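Local coordinates for protein lipase (Rhizopus chinensis, PDB 6A0W) that probably hydrolyses the ester bonds of triacylglycerols as a secreted class 3 lipase of the alpha/beta-hydrolase fold, at residues A[40-43]-A[44-48]; A[208-211]-A[212-216]; A[112-115]-A[116-120]; A[159-162]-A[163-166]; A[65-68]-A[69-72]. All coordinates share one frame; numbering follows the deposited sequence.

Contact 1: A[40-43]-A[44-48]; sequences QIKE and LTNYA. With SO4 (sulfate ion), chain B.
The Tyr47 side chain crosses that of Glu43, four residues earlier, at a slant. Its CB is 3.9 Å from Glu43 O. CG stays near that oxygen, and CD2 comes within 3.5 Å of Glu43 O. CE2 passes to the side chain and meets Glu43 CG at 3.8 Å. At the tip, Tyr47 OH is 2.7 Å from a water in the ring plane. The same water donates a weak bond to Glu43 OE2. Glu43 has CG anti to its backbone N (chi1 158°) and an extended chain, which sets the carboxylate beside the ring with the two planes 20° apart. Glu43 OE1 has a weak bond to Tyr200. The Tyr47 ring itself meets the Tyr200 ring.

On another side of the helix, Thr45 grips Ile41 O twice. Thr45 OG1 donates to Ile41 O at 2.7 Å from above the carbonyl plane. Thr45 N reaches the same oxygen from the opposite face. Two donors thus satisfy one carbonyl.

Gln40 points its amide at a sulfate, probably from the crystallisation liquor, and Gln40 NE2 donates to sulfate O3 at 2.9 Å. Its other amide atom, OE1, accepts from Thr37 N.

Leu44 and Thr45 touch Phe288, and Tyr47 packs on strand 165-171. The Thr45-Ile41 and Tyr47-Glu43 pairs are i to i+4 contacts of an alpha helix, here helix 38-53 with Leu44 and Tyr47 buried and Lys42 exposed.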
loop_
_atom_site.group_PDB
_atom_site.type_symbol
_atom_site.label_atom_id
_atom_site.label_comp_id
_atom_site.label_asym_id
_atom_site.label_seq_id
_atom_site.Cartn_x
_atom_site.Cartn_y
_atom_site.Cartn_z
ATOM N N GLN A 40 6.195 -16.663 -1.751
ATOM C CA GLN A 40 5.341 -15.489 -1.954
ATOM C C GLN A 40 5.109 -14.735 -0.657
ATOM O O GLN A 40 5.320 -13.529 -0.598
ATOM C CB GLN A 40 3.995 -15.868 -2.561
ATOM C CG GLN A 40 4.075 -16.354 -4.000
ATOM C CD GLN A 40 2.769 -16.921 -4.503
ATOM O OE1 GLN A 40 2.168 -17.801 -3.886
ATOM N NE2 GLN A 40 2.274 -16.352 -5.600
ATOM N N ILE A 41 4.859 -15.473 0.421
ATOM C CA ILE A 41 4.701 -14.866 1.748
ATOM C C ILE A 41 5.972 -14.125 2.144
ATOM O O ILE A 41 5.925 -13.025 2.699
ATOM C CB ILE A 41 4.287 -15.925 2.819
ATOM C CG1 ILE A 41 2.846 -16.364 2.594
ATOM C CG2 ILE A 41 4.459 -15.426 4.254
ATOM C CD1 ILE A 41 2.508 -17.651 3.308
ATOM N N LYS A 42 7.111 -14.755 1.943
ATOM C CA LYS A 42 8.357 -14.091 2.262
ATOM C C LYS A 42 8.513 -12.762 1.514
ATOM O O LYS A 42 9.046 -11.778 2.030
ATOM C CB LYS A 42 9.518 -15.002 1.917
ATOM C CG LYS A 42 10.860 -14.503 2.417
ATOM C CD LYS A 42 11.911 -15.580 2.196
ATOM C CE LYS A 42 12.940 -15.603 3.312
ATOM N NZ LYS A 42 14.236 -15.056 2.830
ATOM N N GLU A 43 8.086 -12.738 0.265
ATOM C CA GLU A 43 8.304 -11.551 -0.537
ATOM C C GLU A 43 7.330 -10.450 -0.108
ATOM O O GLU A 43 7.720 -9.287 0.044
ATOM C CB GLU A 43 8.171 -11.908 -2.019
ATOM C CG GLU A 43 7.855 -10.716 -2.889
ATOM C CD GLU A 43 7.720 -11.118 -4.327
ATOM O OE1 GLU A 43 6.578 -11.395 -4.763
ATOM O OE2 GLU A 43 8.766 -11.131 -4.991
ATOM N N LEU A 44 6.085 -10.824 0.192
ATOM C CA LEU A 44 5.121 -9.846 0.680
ATOM C C LEU A 44 5.585 -9.299 2.025
ATOM O O LEU A 44 5.493 -8.096 2.299
ATOM C CB LEU A 44 3.730 -10.451 0.831
ATOM C CG LEU A 44 3.175 -11.022 -0.458
ATOM C CD1 LEU A 44 1.972 -11.902 -0.114
ATOM C CD2 LEU A 44 2.787 -9.885 -1.412
ATOM N N THR A 45 6.179 -10.175 2.829
ATOM C CA THR A 45 6.625 -9.807 4.158
ATOM C C THR A 45 7.735 -8.783 4.018
ATOM O O THR A 45 7.841 -7.850 4.826
ATOM C CB THR A 45 7.126 -11.055 4.953
ATOM O OG1 THR A 45 6.024 -11.934 5.184
ATOM C CG2 THR A 45 7.694 -10.675 6.276
ATOM N N ASN A 46 8.639 -9.035 3.083
ATOM C CA ASN A 46 9.849 -8.208 2.987
ATOM C C ASN A 46 9.507 -6.734 2.593
ATOM O O ASN A 46 9.976 -5.775 3.216
ATOM C CB ASN A 46 10.857 -8.874 2.055
ATOM C CG ASN A 46 11.662 -10.005 2.754
ATOM O OD1 ASN A 46 12.880 -10.052 2.638
ATOM N ND2 ASN A 46 10.994 -10.868 3.546
ATOM N N TYR A 47 8.575 -6.583 1.663
ATOM C CA TYR A 47 8.076 -5.281 1.246
ATOM C C TYR A 47 7.120 -4.633 2.254
ATOM O O TYR A 47 7.077 -3.397 2.347
ATOM C CB TYR A 47 7.449 -5.407 -0.156
ATOM C CG TYR A 47 8.451 -5.883 -1.214
ATOM C CD1 TYR A 47 9.784 -5.466 -1.165
ATOM C CD2 TYR A 47 8.067 -6.703 -2.258
ATOM C CE1 TYR A 47 10.702 -5.880 -2.108
ATOM C CE2 TYR A 47 8.975 -7.107 -3.224
ATOM C CZ TYR A 47 10.267 -6.644 -3.171
ATOM O OH TYR A 47 11.198 -7.110 -4.039
ATOM N N ALA A 48 6.420 -5.441 3.054
ATOM C CA ALA A 48 5.714 -4.936 4.221
ATOM C C ALA A 48 6.661 -4.351 5.253
ATOM O O ALA A 48 6.369 -3.342 5.917
ATOM C CB ALA A 48 4.845 -6.007 4.859
HETATM S S SO4 B . 3.679 -13.415 -7.621
HETATM O O1 SO4 B . 2.736 -12.516 -6.969
HETATM O O2 SO4 B . 4.887 -13.573 -6.823
HETATM O O3 SO4 B . 3.022 -14.703 -7.810
HETATM O O4 SO4 B . 4.041 -12.880 -8.924
HETATM O O HOH W 1 10.109 -8.314 -6.239
#

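Contact 2: A[208-211]-A[212-216]; sequences GNNA and FAYYV. With SO4 (sulfate ion), chain D.
Asn209 caps helix 210-218: Asn209 OD1 accepts from Phe212 N at 3.1 Å. This is the N-cap bond, and the N-H comes from above the amide plane, 42° out of it. Chi1 of 71° places the Asn209 amide between its backbone N and carbonyl carbon, which folds OD1 back over the first turn. OD1 also accepts from Lys134 N, and ND2 donates to Gly132 O. The amide is therefore fixed in rotation from both ends.

Backbone bonds continue the turn. Ala213 N donates to Asn209 O at 3.0 Å, Tyr214 N to Asn210 O, and Tyr215 N to Ala211 O.

Tyr214 OH donates to O4 of a sulfate at 2.9 Å. This ion probably comes from the crystallisation liquor. The Tyr214 side chain runs beside that of Asn210, both pointing the same way. One face of the Tyr214 ring carries Asn210 O, 3.3 Å above the plane and offset toward the rim.

Phe212 packs on the buried side. Phe212 CD2 approaches Gly208 CA at 3.6 Å, where glycine leaves room for the ring. Val216 CG2 lies over one face of the same ring, 3.7 Å above its plane.

Phe212 also meets Tyr127 edge-to-face and touches Leu179 of helix 173-188. Tyr215 and Val216 lean on Met183 of that helix, and Tyr215 OH bonds to Gln187. Ala213 and Val216 touch Pro246. Helix 210-218 is the crossover between strands 197-202 and 223-228, a beta-alpha-beta unit packed beside helix 173-188.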
loop_
_atom_site.group_PDB
_atom_site.type_symbol
_atom_site.label_atom_id
_atom_site.label_comp_id
_atom_site.label_asym_id
_atom_site.label_seq_id
_atom_site.Cartn_x
_atom_site.Cartn_y
_atom_site.Cartn_z
ATOM N N GLY A 208 -9.585 4.833 -6.132
ATOM C CA GLY A 208 -10.348 5.474 -7.190
ATOM C C GLY A 208 -11.613 4.747 -7.580
ATOM O O GLY A 208 -11.931 3.733 -6.988
ATOM N N ASN A 209 -12.257 5.206 -8.660
ATOM C CA ASN A 209 -13.508 4.616 -9.155
ATOM C C ASN A 209 -13.311 3.420 -10.094
ATOM O O ASN A 209 -12.174 2.980 -10.350
ATOM C CB ASN A 209 -14.406 5.678 -9.828
ATOM C CG ASN A 209 -13.868 6.169 -11.166
ATOM O OD1 ASN A 209 -12.679 6.044 -11.496
ATOM N ND2 ASN A 209 -14.737 6.828 -11.913
ATOM N N ASN A 210 -14.422 2.868 -10.579
ATOM C CA ASN A 210 -14.362 1.696 -11.473
ATOM C C ASN A 210 -13.394 1.891 -12.621
ATOM O O ASN A 210 -12.436 1.115 -12.802
ATOM C CB ASN A 210 -15.731 1.351 -12.033
ATOM C CG ASN A 210 -16.639 0.808 -10.982
ATOM O OD1 ASN A 210 -16.487 1.134 -9.814
ATOM N ND2 ASN A 210 -17.543 -0.073 -11.364
ATOM N N ALA A 211 -13.510 3.035 -13.282
ATOM C CA ALA A 211 -12.683 3.284 -14.459
ATOM C C ALA A 211 -11.188 3.407 -14.121
ATOM O O ALA A 211 -10.319 3.011 -14.908
ATOM C CB ALA A 211 -13.196 4.524 -15.211
ATOM N N PHE A 212 -10.896 3.962 -12.943
ATOM C CA PHE A 212 -9.528 4.041 -12.472
ATOM C C PHE A 212 -8.967 2.618 -12.263
ATOM O O PHE A 212 -7.858 2.318 -12.676
ATOM C CB PHE A 212 -9.439 4.870 -11.170
ATOM C CG PHE A 212 -8.084 4.798 -10.498
ATOM C CD1 PHE A 212 -7.020 5.530 -10.969
ATOM C CD2 PHE A 212 -7.907 4.024 -9.362
ATOM C CE1 PHE A 212 -5.773 5.460 -10.367
ATOM C CE2 PHE A 212 -6.666 3.929 -8.760
ATOM C CZ PHE A 212 -5.613 4.689 -9.236
ATOM N N ALA A 213 -9.765 1.772 -11.640
ATOM C CA ALA A 213 -9.411 0.385 -11.345
ATOM C C ALA A 213 -9.183 -0.418 -12.633
ATOM O O ALA A 213 -8.160 -1.099 -12.759
ATOM C CB ALA A 213 -10.502 -0.253 -10.486
ATOM N N TYR A 214 -10.047 -0.227 -13.630
ATOM C CA TYR A 214 -9.838 -0.895 -14.914
ATOM C C TYR A 214 -8.576 -0.418 -15.581
ATOM O O TYR A 214 -7.830 -1.213 -16.172
ATOM C CB TYR A 214 -11.031 -0.712 -15.858
ATOM C CG TYR A 214 -12.358 -1.089 -15.238
ATOM C CD1 TYR A 214 -12.463 -2.140 -14.343
ATOM C CD2 TYR A 214 -13.520 -0.433 -15.615
ATOM C CE1 TYR A 214 -13.698 -2.504 -13.798
ATOM C CE2 TYR A 214 -14.748 -0.786 -15.097
ATOM C CZ TYR A 214 -14.825 -1.796 -14.159
ATOM O OH TYR A 214 -16.051 -2.118 -13.623
ATOM N N TYR A 215 -8.311 0.883 -15.473
ATOM C CA TYR A 215 -7.083 1.426 -16.020
ATOM C C TYR A 215 -5.857 0.786 -15.355
ATOM O O TYR A 215 -4.869 0.435 -16.001
ATOM C CB TYR A 215 -7.040 2.975 -15.862
ATOM C CG TYR A 215 -5.673 3.546 -16.184
ATOM C CD1 TYR A 215 -5.182 3.547 -17.471
ATOM C CD2 TYR A 215 -4.842 3.994 -15.178
ATOM C CE1 TYR A 215 -3.885 3.960 -17.757
ATOM C CE2 TYR A 215 -3.542 4.357 -15.439
ATOM C CZ TYR A 215 -3.070 4.377 -16.720
ATOM O OH TYR A 215 -1.780 4.819 -16.951
ATOM N N VAL A 216 -5.856 0.757 -14.034
ATOM C CA VAL A 216 -4.703 0.212 -13.327
ATOM C C VAL A 216 -4.412 -1.225 -13.805
ATOM O O VAL A 216 -3.271 -1.588 -14.122
ATOM C CB VAL A 216 -4.967 0.215 -11.809
ATOM C CG1 VAL A 216 -3.946 -0.664 -11.108
ATOM C CG2 VAL A 216 -4.886 1.638 -11.268
HETATM S S SO4 D . -18.724 -0.359 -15.524
HETATM O O1 SO4 D . -18.091 0.514 -14.506
HETATM O O2 SO4 D . -20.123 -0.705 -15.151
HETATM O O3 SO4 D . -18.719 0.387 -16.803
HETATM O O4 SO4 D . -17.983 -1.624 -15.754
#

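Contact 3: A[112-115]-A[116-120]; sequences SFRS and AITDM
Ile117 and Phe113 lie on the packed side of this short helix. Ile117 CG1 sits 3.2 Å from Phe113 O, and Ile117 N donates to the same oxygen. Next to them, Ala116 CB presses on Ser112 O at 3.3 Å. Asp119 closes the last turn, with Asp119 N donating to Ser115 O at 2.8 Å. Thr118 CG2 is close too, 3.0 Å from Arg114 O. The Phe113 ring leaves the turn altogether. It meets His284 edge-to-face and touches Ser172. These two residues, with Asp231, have a geometry consistent with a Ser-His-Asp triad, with Ser172 probably on the nucleophile elbow, as in other alpha/beta-hydrolase lipases. Helix 113-118 thus probably lies beside the active site.

Ser112 holds the N-cap position, but its side chain makes no capping bond. Instead Ser112 OG and Ser115 OG share a hydrogen bond of 2.8 Å.

The outer side is looser. Arg114 CG only grazes Thr118 CG2 at 4.2 Å. The arginine chain is extended from CG to NE (chi3 -180°), and it carries the guanidinium to a salt bridge with Asp11. The Asp119 carboxylate bends back toward the turn, with CG 3.4 Å from Ser115 O; its OD2 is 4.1 Å from Ser115 CB.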
loop_
_atom_site.group_PDB
_atom_site.type_symbol
_atom_site.label_atom_id
_atom_site.label_comp_id
_atom_site.label_asym_id
_atom_site.label_seq_id
_atom_site.Cartn_x
_atom_site.Cartn_y
_atom_site.Cartn_z
ATOM N N SER A 112 -1.942 8.886 12.573
ATOM C CA SER A 112 -3.178 8.989 13.335
ATOM C C SER A 112 -4.327 8.204 12.681
ATOM O O SER A 112 -5.274 8.784 12.179
ATOM C CB SER A 112 -3.563 10.441 13.570
ATOM O OG SER A 112 -4.565 10.523 14.583
ATOM N N PHE A 113 -4.257 6.874 12.742
ATOM C CA PHE A 113 -5.045 6.026 11.858
ATOM C C PHE A 113 -6.533 6.138 12.121
ATOM O O PHE A 113 -7.353 6.259 11.206
ATOM C CB PHE A 113 -4.611 4.549 12.006
ATOM C CG PHE A 113 -3.191 4.310 11.631
ATOM C CD1 PHE A 113 -2.795 4.439 10.314
ATOM C CD2 PHE A 113 -2.244 4.011 12.588
ATOM C CE1 PHE A 113 -1.493 4.225 9.939
ATOM C CE2 PHE A 113 -0.918 3.840 12.240
ATOM C CZ PHE A 113 -0.534 3.931 10.903
ATOM N N ARG A 114 -6.903 6.099 13.394
ATOM C CA ARG A 114 -8.314 6.047 13.716
ATOM C C ARG A 114 -9.012 7.333 13.323
ATOM O O ARG A 114 -10.076 7.316 12.683
ATOM C CB ARG A 114 -8.522 5.751 15.196
ATOM C CG ARG A 114 -9.992 5.554 15.493
ATOM C CD ARG A 114 -10.196 5.168 16.945
ATOM N NE ARG A 114 -11.617 4.978 17.222
ATOM C CZ ARG A 114 -12.145 3.844 17.675
ATOM N NH1 ARG A 114 -11.362 2.810 17.992
ATOM N NH2 ARG A 114 -13.441 3.807 17.941
ATOM N N SER A 115 -8.462 8.477 13.694
ATOM C CA SER A 115 -9.079 9.710 13.180
ATOM C C SER A 115 -9.037 9.771 11.655
ATOM O O SER A 115 -9.940 10.297 11.024
ATOM C CB SER A 115 -8.398 10.965 13.784
ATOM O OG SER A 115 -7.045 11.107 13.365
ATOM N N ALA A 116 -7.936 9.393 11.031
ATOM C CA ALA A 116 -7.860 9.470 9.567
ATOM C C ALA A 116 -9.013 8.696 8.895
ATOM O O ALA A 116 -9.608 9.162 7.940
ATOM C CB ALA A 116 -6.539 8.927 9.081
ATOM N N ILE A 117 -9.385 7.565 9.467
ATOM C CA ILE A 117 -10.477 6.772 8.914
ATOM C C ILE A 117 -11.823 7.366 9.265
ATOM O O ILE A 117 -12.717 7.455 8.405
ATOM C CB ILE A 117 -10.428 5.316 9.448
ATOM C CG1 ILE A 117 -9.129 4.637 9.035
ATOM C CG2 ILE A 117 -11.605 4.524 8.916
ATOM C CD1 ILE A 117 -8.715 4.865 7.594
ATOM N N THR A 118 -12.004 7.723 10.542
ATOM C CA THR A 118 -13.281 8.305 10.978
ATOM C C THR A 118 -13.557 9.651 10.292
ATOM O O THR A 118 -14.663 9.898 9.909
ATOM C CB THR A 118 -13.401 8.475 12.504
ATOM O OG1 THR A 118 -12.507 9.496 12.919
ATOM C CG2 THR A 118 -13.073 7.213 13.230
ATOM N N ASP A 119 -12.545 10.459 9.995
ATOM C CA ASP A 119 -12.792 11.779 9.390
ATOM C C ASP A 119 -12.775 11.760 7.882
ATOM O O ASP A 119 -12.823 12.817 7.255
ATOM C CB ASP A 119 -11.735 12.785 9.868
ATOM C CG ASP A 119 -11.844 13.077 11.366
ATOM O OD1 ASP A 119 -12.833 12.598 11.967
ATOM O OD2 ASP A 119 -10.893 13.651 11.951
ATOM N N MET A 120 -12.493 10.599 7.287
ATOM C CA MET A 120 -12.108 10.565 5.872
ATOM C C MET A 120 -13.308 11.125 5.108
ATOM O O MET A 120 -14.417 10.745 5.418
ATOM C CB MET A 120 -11.845 9.114 5.420
ATOM C CG MET A 120 -11.398 8.992 3.973
ATOM S SD MET A 120 -11.010 7.278 3.546
ATOM C CE MET A 120 -9.459 7.099 4.417
#

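Contact 4: A[159-162]-A[163-166]; sequences TAYP and DYKV
The Tyr164 ring has Tyr161 CB over the centre of one face. The CB is 3.7 Å from the ring centroid and almost on its normal, a CH-pi contact. The Tyr161 ring then runs beside Tyr164 in the same direction. Its plane is turned 38° from the other, and the centroids are 4.9 Å apart. The pair is oblique. Tyr161 CD1 makes the nearest approach, 3.4 Å from Tyr164 CZ, and also lies 3.5 Å from Tyr164 OH. Both tyrosines have CG anti to the carbonyl carbon (chi1 -65° in Tyr161 and -76° in Tyr164), and this shared torsion sends both rings off the same side of the turn.

Below the rings, Tyr161 to Tyr164 form a type I beta turn. Tyr164 N donates to Tyr161 O at 3.1 Å, from above the carbonyl plane. A water spans the far side of the turn and donates to both Pro162 O and Tyr164 O. At the corner, Asp163 folds back toward the preceding peptide, with Asp163 OD1 3.5 Å from Tyr161 C. Its other oxygen, OD2, makes a salt bridge with Lys101. The hydroxyl of Tyr164 is hydrogen-bonded to Asp98 OD1.

Tyr161 is the first residue to leave helical geometry after helix 137-160. The turn leads on into strand 165-171, which lies between strands 102-108 and 197-202 in the central sheet. Both tyrosines also touch Arg96 of strand 90-97. The connection therefore packs against strand 90-97 and the 98-101 loop that joins it to strand 102-108, the neighbour of the strand it enters.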
loop_
_atom_site.group_PDB
_atom_site.type_symbol
_atom_site.label_atom_id
_atom_site.label_comp_id
_atom_site.label_asym_id
_atom_site.label_seq_id
_atom_site.Cartn_x
_atom_site.Cartn_y
_atom_site.Cartn_z
ATOM N N THR A 159 18.693 5.873 -14.186
ATOM C CA THR A 159 19.812 6.200 -15.098
ATOM C C THR A 159 21.142 5.630 -14.636
ATOM O O THR A 159 21.865 4.978 -15.420
ATOM C CB THR A 159 19.972 7.715 -15.290
ATOM O OG1 THR A 159 18.726 8.269 -15.730
ATOM C CG2 THR A 159 21.038 8.028 -16.317
ATOM N N ALA A 160 21.421 5.749 -13.343
ATOM C CA ALA A 160 22.679 5.243 -12.828
ATOM C C ALA A 160 22.721 3.711 -12.657
ATOM O O ALA A 160 23.803 3.103 -12.592
ATOM C CB ALA A 160 23.028 5.953 -11.533
ATOM N N TYR A 161 21.546 3.098 -12.552
ATOM C CA TYR A 161 21.440 1.657 -12.268
ATOM C C TYR A 161 20.342 1.057 -13.121
ATOM O O TYR A 161 19.248 0.767 -12.612
ATOM C CB TYR A 161 21.086 1.449 -10.776
ATOM C CG TYR A 161 22.181 1.911 -9.846
ATOM C CD1 TYR A 161 23.316 1.125 -9.637
ATOM C CD2 TYR A 161 22.160 3.201 -9.294
ATOM C CE1 TYR A 161 24.344 1.574 -8.836
ATOM C CE2 TYR A 161 23.198 3.657 -8.512
ATOM C CZ TYR A 161 24.287 2.843 -8.287
ATOM O OH TYR A 161 25.282 3.259 -7.418
ATOM N N PRO A 162 20.585 0.941 -14.437
ATOM C CA PRO A 162 19.417 0.848 -15.310
ATOM C C PRO A 162 18.852 -0.544 -15.379
ATOM O O PRO A 162 17.740 -0.732 -15.881
ATOM C CB PRO A 162 19.949 1.287 -16.687
ATOM C CG PRO A 162 21.427 1.079 -16.611
ATOM C CD PRO A 162 21.778 1.390 -15.174
ATOM N N ASP A 163 19.612 -1.493 -14.856
ATOM C CA ASP A 163 19.189 -2.885 -14.729
ATOM C C ASP A 163 18.406 -3.160 -13.430
ATOM O O ASP A 163 17.968 -4.287 -13.210
ATOM C CB ASP A 163 20.406 -3.823 -14.784
ATOM C CG ASP A 163 21.546 -3.391 -13.827
ATOM O OD1 ASP A 163 21.771 -2.159 -13.555
ATOM O OD2 ASP A 163 22.271 -4.305 -13.369
ATOM N N TYR A 164 18.254 -2.183 -12.546
ATOM C CA TYR A 164 17.584 -2.459 -11.260
ATOM C C TYR A 164 16.062 -2.411 -11.421
ATOM O O TYR A 164 15.530 -1.689 -12.261
ATOM C CB TYR A 164 18.013 -1.468 -10.178
ATOM C CG TYR A 164 19.391 -1.668 -9.562
ATOM C CD1 TYR A 164 20.412 -2.280 -10.250
ATOM C CD2 TYR A 164 19.682 -1.101 -8.317
ATOM C CE1 TYR A 164 21.686 -2.395 -9.688
ATOM C CE2 TYR A 164 20.938 -1.194 -7.758
ATOM C CZ TYR A 164 21.958 -1.789 -8.473
ATOM O OH TYR A 164 23.183 -1.895 -7.860
ATOM N N LYS A 165 15.328 -3.134 -10.582
ATOM C CA LYS A 165 13.882 -2.976 -10.602
ATOM C C LYS A 165 13.439 -1.926 -9.593
ATOM O O LYS A 165 14.128 -1.667 -8.631
ATOM C CB LYS A 165 13.206 -4.294 -10.292
ATOM C CG LYS A 165 13.413 -4.749 -8.879
ATOM C CD LYS A 165 12.771 -6.108 -8.713
ATOM C CE LYS A 165 13.169 -6.719 -7.387
ATOM N NZ LYS A 165 12.631 -8.103 -7.363
ATOM N N VAL A 166 12.273 -1.351 -9.826
ATOM C CA VAL A 166 11.685 -0.387 -8.938
ATOM C C VAL A 166 10.480 -1.001 -8.225
ATOM O O VAL A 166 9.538 -1.510 -8.862
ATOM C CB VAL A 166 11.237 0.846 -9.761
ATOM C CG1 VAL A 166 10.478 1.829 -8.907
ATOM C CG2 VAL A 166 12.448 1.516 -10.401
HETATM O O HOH W 2 15.569 -2.032 -14.855
#

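Contact 5: A[65-68]-A[69-72]; sequences WDCK and QCLK
Cys67 and Cys70 turn their sulfurs to meet through different first torsions. Cys67 SG stands between its backbone N and carbonyl carbon (chi1 81°), whereas Cys70 SG is anti to its carbonyl carbon (chi1 -63°). The Cys67 SG to Cys70 SG bond is 2.1 Å long, with a chi3 of 97°.

One face of the Trp65 indole receives Cys70. Cys70 CB is 3.6 Å from the centroid of the five-membered ring, a CH-pi contact. Cys70 SG stands 3.6 Å from the centroid of the six-membered ring, close to the ring normal, a sulfur-aromatic contact over the face. The Cys70 half of the disulfide thus lies on the indole face, while Cys67 SG stands farther from it. The indole N-H is held by Val74 O, beyond the turn.

This is a CxxC disulfide at the start of a helix. Cys67 is the N-cap residue of helix 68-73, and the bridge joins the cap to the first turn. Leu71 N donates to Cys67 O at 3.2 Å, and Lys72 N donates to Lys68 O at the same length.

Leu71 closes over the preceding loop. Its CD2 is 3.4 Å from Trp65 O and 4.4 Å from Trp65 CD1. Lys68 and Lys72 lie on the exposed side, where Lys72 CB is near Lys68 O. On the inner side, Trp65, Cys67, Gln69 and Cys70 all touch Thr53 of helix 38-53. Cys67 also touches Cys56, whose own disulfide runs to Cys295, and the Trp65 ring meets that of Phe93.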
loop_
_atom_site.group_PDB
_atom_site.type_symbol
_atom_site.label_atom_id
_atom_site.label_comp_id
_atom_site.label_asym_id
_atom_site.label_seq_id
_atom_site.Cartn_x
_atom_site.Cartn_y
_atom_site.Cartn_z
ATOM N N TRP A 65 19.472 4.956 7.826
ATOM C CA TRP A 65 18.918 3.635 7.574
ATOM C C TRP A 65 19.518 2.643 8.575
ATOM O O TRP A 65 20.274 1.776 8.189
ATOM C CB TRP A 65 19.185 3.198 6.130
ATOM C CG TRP A 65 18.422 1.960 5.706
ATOM C CD1 TRP A 65 18.935 0.722 5.447
ATOM C CD2 TRP A 65 17.014 1.863 5.470
ATOM N NE1 TRP A 65 17.923 -0.150 5.053
ATOM C CE2 TRP A 65 16.733 0.527 5.114
ATOM C CE3 TRP A 65 15.977 2.792 5.471
ATOM C CZ2 TRP A 65 15.478 0.112 4.780
ATOM C CZ3 TRP A 65 14.715 2.372 5.139
ATOM C CH2 TRP A 65 14.460 1.034 4.862
ATOM N N ASP A 66 19.120 2.745 9.844
ATOM C CA ASP A 66 19.677 1.883 10.903
ATOM C C ASP A 66 18.591 1.341 11.821
ATOM O O ASP A 66 18.880 0.742 12.835
ATOM C CB ASP A 66 20.771 2.606 11.714
ATOM C CG ASP A 66 20.296 3.923 12.315
ATOM O OD1 ASP A 66 19.083 4.104 12.529
ATOM O OD2 ASP A 66 21.131 4.825 12.513
ATOM N N CYS A 67 17.339 1.465 11.410
ATOM C CA CYS A 67 16.241 1.077 12.252
ATOM C C CYS A 67 16.218 -0.433 12.254
ATOM O O CYS A 67 16.896 -1.068 11.454
ATOM C CB CYS A 67 14.930 1.719 11.754
ATOM S SG CYS A 67 14.080 0.923 10.361
ATOM N N LYS A 68 15.431 -1.015 13.146
ATOM C CA LYS A 68 15.362 -2.457 13.245
ATOM C C LYS A 68 14.880 -3.126 11.966
ATOM O O LYS A 68 15.563 -4.009 11.435
ATOM C CB LYS A 68 14.462 -2.849 14.419
ATOM C CG LYS A 68 14.422 -4.354 14.711
ATOM C CD LYS A 68 13.344 -4.741 15.724
ATOM C CE LYS A 68 13.526 -4.059 17.074
ATOM N NZ LYS A 68 13.294 -5.012 18.197
ATOM N N GLN A 69 13.705 -2.749 11.458
ATOM C CA GLN A 69 13.213 -3.412 10.236
ATOM C C GLN A 69 14.055 -3.024 9.000
ATOM O O GLN A 69 14.209 -3.819 8.070
ATOM C CB GLN A 69 11.714 -3.165 9.985
ATOM C CG GLN A 69 10.837 -3.270 11.222
ATOM C CD GLN A 69 10.679 -4.702 11.729
ATOM O OE1 GLN A 69 11.286 -5.639 11.209
ATOM N NE2 GLN A 69 9.724 -4.890 12.627
ATOM N N CYS A 70 14.697 -1.863 9.072
ATOM C CA CYS A 70 15.591 -1.395 8.016
ATOM C C CYS A 70 16.668 -2.429 7.758
ATOM O O CYS A 70 16.846 -2.868 6.615
ATOM C CB CYS A 70 16.263 -0.075 8.410
ATOM S SG CYS A 70 15.202 1.347 8.674
ATOM N N LEU A 71 17.383 -2.828 8.813
ATOM C CA LEU A 71 18.574 -3.670 8.635
ATOM C C LEU A 71 18.211 -5.130 8.475
ATOM O O LEU A 71 18.851 -5.860 7.747
ATOM C CB LEU A 71 19.569 -3.487 9.781
ATOM C CG LEU A 71 20.154 -2.080 9.984
ATOM C CD1 LEU A 71 21.182 -2.127 11.101
ATOM C CD2 LEU A 71 20.769 -1.508 8.723
ATOM N N LYS A 72 17.080 -5.513 9.027
ATOM C CA LYS A 72 16.547 -6.822 8.774
ATOM C C LYS A 72 16.192 -7.025 7.303
ATOM O O LYS A 72 16.474 -8.075 6.776
ATOM C CB LYS A 72 15.285 -7.010 9.588
ATOM C CG LYS A 72 14.676 -8.394 9.464
ATOM C CD LYS A 72 13.659 -8.606 10.560
ATOM C CE LYS A 72 13.246 -10.056 10.578
ATOM N NZ LYS A 72 12.607 -10.319 11.891
#

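How the contacts relate
Along the chain the order is contact 1, contact 5, contact 3, contact 4, contact 2. Contacts 1 and 5 lie on successive helices, 38-53 and 68-73, with centres about 16 Å apart. Contacts 1 and 4 touch, through Tyr47 OH and Lys165 NZ at 3.8 Å. Contact 4 leads into strand 165-171 of the central sheet, whose far end runs to the probable nucleophile elbow. Contact 3 lies near that elbow, about 37 Å from contact 4 between centres. Contact 2 is on the crossover helix 210-218, about 24 Å from contact 3 between centres. The set thus samples helices and turns around one alpha/beta-hydrolase sheet, with contact 3 touching the probable catalytic residues through Phe113.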